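Local coordinates for protein superoxide dismutase (Acidilobus saccharovorans, PDB 4FFK) that catalyses the dismutation of superoxide to dioxygen and hydrogen peroxide, using an iron(III) ion bound at its active site, at residues A[111-116]-A[153-158]. Sequence-based numbering, arbitrary orientation.
Sequences GAIGDA and GDLRIL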
ATOM      1  N   GLY A 111       2.655   8.704  36.064  1.00 44.61           N
ATOM      2  CA  GLY A 111       2.093   7.349  36.176  1.00 43.25           C
ATOM      3  C   GLY A 111       2.912   6.315  35.399  1.00 42.39           C
ATOM      4  O   GLY A 111       4.081   6.570  35.031  1.00 42.87           O
ATOM      5  N   ALA A 112       2.306   5.153  35.143  1.00 40.97           N
ATOM      6  CA  ALA A 112       3.033   4.050  34.527  1.00 40.15           C
ATOM      7  C   ALA A 112       3.469   4.474  33.099  1.00 39.43           C
ATOM      8  O   ALA A 112       4.607   4.195  32.666  1.00 40.00           O
ATOM      9  CB  ALA A 112       2.185   2.789  34.513  1.00 39.81           C
ATOM     10  N   ILE A 113       2.584   5.210  32.418  1.00 39.19           N
ATOM     11  CA  ILE A 113       2.857   5.619  31.021  1.00 37.87           C
ATOM     12  C   ILE A 113       4.080   6.520  30.915  1.00 37.48           C
ATOM     13  O   ILE A 113       4.944   6.268  30.111  1.00 36.72           O
ATOM     14  CB  ILE A 113       1.589   6.194  30.260  1.00 38.22           C
ATOM     15  CG1 ILE A 113       1.860   6.251  28.745  1.00 36.70           C
ATOM     16  CG2 ILE A 113       1.164   7.558  30.734  1.00 35.57           C
ATOM     17  CD1 ILE A 113       2.130   4.966  28.152  1.00 39.58           C
ATOM     18  N   GLY A 114       4.175   7.527  31.791  1.00 37.09           N
ATOM     19  CA  GLY A 114       5.311   8.387  31.826  1.00 36.38           C
ATOM     20  C   GLY A 114       6.575   7.603  32.059  1.00 35.65           C
ATOM     21  O   GLY A 114       7.584   7.848  31.421  1.00 36.17           O
ATOM     22  N   ASP A 115       6.525   6.667  33.006  1.00 36.63           N
ATOM     23  CA  ASP A 115       7.681   5.813  33.287  1.00 36.60           C
ATOM     24  C   ASP A 115       8.005   4.894  32.110  1.00 35.56           C
ATOM     25  O   ASP A 115       9.177   4.664  31.747  1.00 35.77           O
ATOM     26  CB  ASP A 115       7.379   4.969  34.522  1.00 37.59           C
ATOM     27  CG  ASP A 115       7.412   5.790  35.815  1.00 38.70           C
ATOM     28  OD1 ASP A 115       8.131   6.812  35.857  1.00 40.22           O
ATOM     29  OD2 ASP A 115       6.719   5.386  36.754  1.00 43.74           O
ATOM     30  N   ALA A 116       6.950   4.346  31.525  1.00 35.81           N
ATOM     31  CA  ALA A 116       7.133   3.487  30.352  1.00 34.52           C
ATOM     32  C   ALA A 116       7.802   4.279  29.215  1.00 33.70           C
ATOM     33  O   ALA A 116       8.740   3.810  28.581  1.00 34.85           O
ATOM     34  CB  ALA A 116       5.810   2.918  29.943  1.00 34.93           C
ATOM     35  N   GLY A 153       6.068  -6.288  26.021  1.00 33.61           N
ATOM     36  CA  GLY A 153       5.806  -5.229  26.968  1.00 33.74           C
ATOM     37  C   GLY A 153       6.423  -3.882  26.595  1.00 33.42           C
ATOM     38  O   GLY A 153       6.238  -2.931  27.335  1.00 33.61           O
ATOM     39  N   ASP A 154       7.126  -3.794  25.459  1.00 32.38           N
ATOM     40  CA  ASP A 154       7.734  -2.523  24.987  1.00 31.02           C
ATOM     41  C   ASP A 154       6.654  -1.595  24.407  1.00 30.49           C
ATOM     42  O   ASP A 154       5.663  -2.060  23.848  1.00 29.43           O
ATOM     43  CB  ASP A 154       8.805  -2.763  23.914  1.00 30.06           C
ATOM     44  CG  ASP A 154      10.179  -3.187  24.479  1.00 31.41           C
ATOM     45  OD1 ASP A 154      10.256  -3.595  25.659  1.00 36.22           O
ATOM     46  OD2 ASP A 154      11.197  -3.092  23.771  1.00 29.21           O
ATOM     47  N   LEU A 155       6.836  -0.283  24.600  1.00 29.25           N
ATOM     48  CA  LEU A 155       6.133   0.692  23.783  1.00 28.04           C
ATOM     49  C   LEU A 155       6.772   0.684  22.448  1.00 24.87           C
ATOM     50  O   LEU A 155       7.948   0.497  22.355  1.00 26.09           O
ATOM     51  CB  LEU A 155       6.169   2.095  24.422  1.00 26.55           C
ATOM     52  CG  LEU A 155       5.365   2.183  25.725  1.00 26.84           C
ATOM     53  CD1 LEU A 155       5.542   3.560  26.300  1.00 30.04           C
ATOM     54  CD2 LEU A 155       3.857   1.952  25.546  1.00 27.86           C
ATOM     55  N   ARG A 156       5.982   0.907  21.387  1.00 25.18           N
ATOM     56  CA  ARG A 156       6.537   1.030  20.042  1.00 24.04           C
ATOM     57  C   ARG A 156       5.829   2.205  19.403  1.00 22.57           C
ATOM     58  O   ARG A 156       4.645   2.400  19.639  1.00 22.62           O
ATOM     59  CB  ARG A 156       6.207  -0.205  19.156  1.00 25.22           C
ATOM     60  CG  ARG A 156       6.822  -1.503  19.608  1.00 25.97           C
ATOM     61  CD  ARG A 156       8.336  -1.556  19.407  1.00 24.99           C
ATOM     62  NE  ARG A 156       8.801  -2.891  19.826  1.00 28.25           N
ATOM     63  CZ  ARG A 156       9.716  -3.128  20.757  1.00 28.36           C
ATOM     64  NH1 ARG A 156      10.400  -2.140  21.331  1.00 25.97           N
ATOM     65  NH2 ARG A 156      10.013  -4.381  21.050  1.00 26.15           N
ATOM     66  N   ILE A 157       6.578   2.970  18.651  1.00 22.20           N
ATOM     67  CA  ILE A 157       5.966   4.015  17.818  1.00 22.20           C
ATOM     68  C   ILE A 157       5.640   3.394  16.462  1.00 20.16           C
ATOM     69  O   ILE A 157       6.457   2.772  15.836  1.00 21.82           O
ATOM     70  CB  ILE A 157       6.883   5.183  17.671  1.00 22.76           C
ATOM     71  CG1 ILE A 157       7.004   5.873  19.043  1.00 22.48           C
ATOM     72  CG2 ILE A 157       6.325   6.201  16.579  1.00 21.28           C
ATOM     73  CD1 ILE A 157       7.969   7.087  19.013  1.00 25.67           C
ATOM     74  N   LEU A 158       4.411   3.576  16.032  1.00 20.93           N
ATOM     75  CA  LEU A 158       4.019   3.108  14.704  1.00 20.06           C
ATOM     76  C   LEU A 158       3.680   4.278  13.804  1.00 20.53           C
ATOM     77  O   LEU A 158       3.171   5.295  14.251  1.00 22.16           O
ATOM     78  CB  LEU A 158       2.746   2.284  14.830  1.00 19.59           C
ATOM     79  CG  LEU A 158       2.859   1.252  15.975  1.00 19.94           C
ATOM     80  CD1 LEU A 158       1.544   0.527  15.957  1.00 21.96           C
ATOM     81  CD2 LEU A 158       4.006   0.346  15.843  1.00 19.62           C
TER
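Contact between helix 111-121 and strand 155-161 is made chiefly by Leu155, whose CD1 methyl makes the nearest approaches to Ile113 and Ala116. Before it, Asp154 turns its CB away from the helical segment and holds Arg156 instead: Arg156 NH1 lies 2.7 Å from Asp154 OD2 in a salt bridge. That bond bends to 140° at the hydrogen and uses the anti lone pair of OD2, with the oxygen 26° out of the guanidinium plane. The same OD2 accepts a hydrogen bond from Lys17 N of the second subunit.

Leu155 points its CB at the helix. Its extended second torsion (chi2 176°) sets CD1 anti to CA and carries that methyl up to Ala116, 3.7 Å from Ala116 CB. Ile113, one turn earlier, adds its CD1 at 4.1 Å from Leu155 CD1, the two side chains crossing nearly at a right angle. No hydrogen bond crosses the contact; its closest side-chain pairs are methyl to methyl, and it buries 110 Å². It joins a helix to an outer strand of the three-stranded antiparallel sheet in the alpha/beta C-terminal domain of iron/manganese superoxide dismutases; Phe120 and Phe121 of the same helix extend the patch around Leu155.

Beyond Leu155 the alternation of the strand carries Arg156 to the subunit interface, where NH2 bonds Lys17 O and Tyr19 OH of the second subunit, while Ile157 packs on Phe121 and helix 124-136.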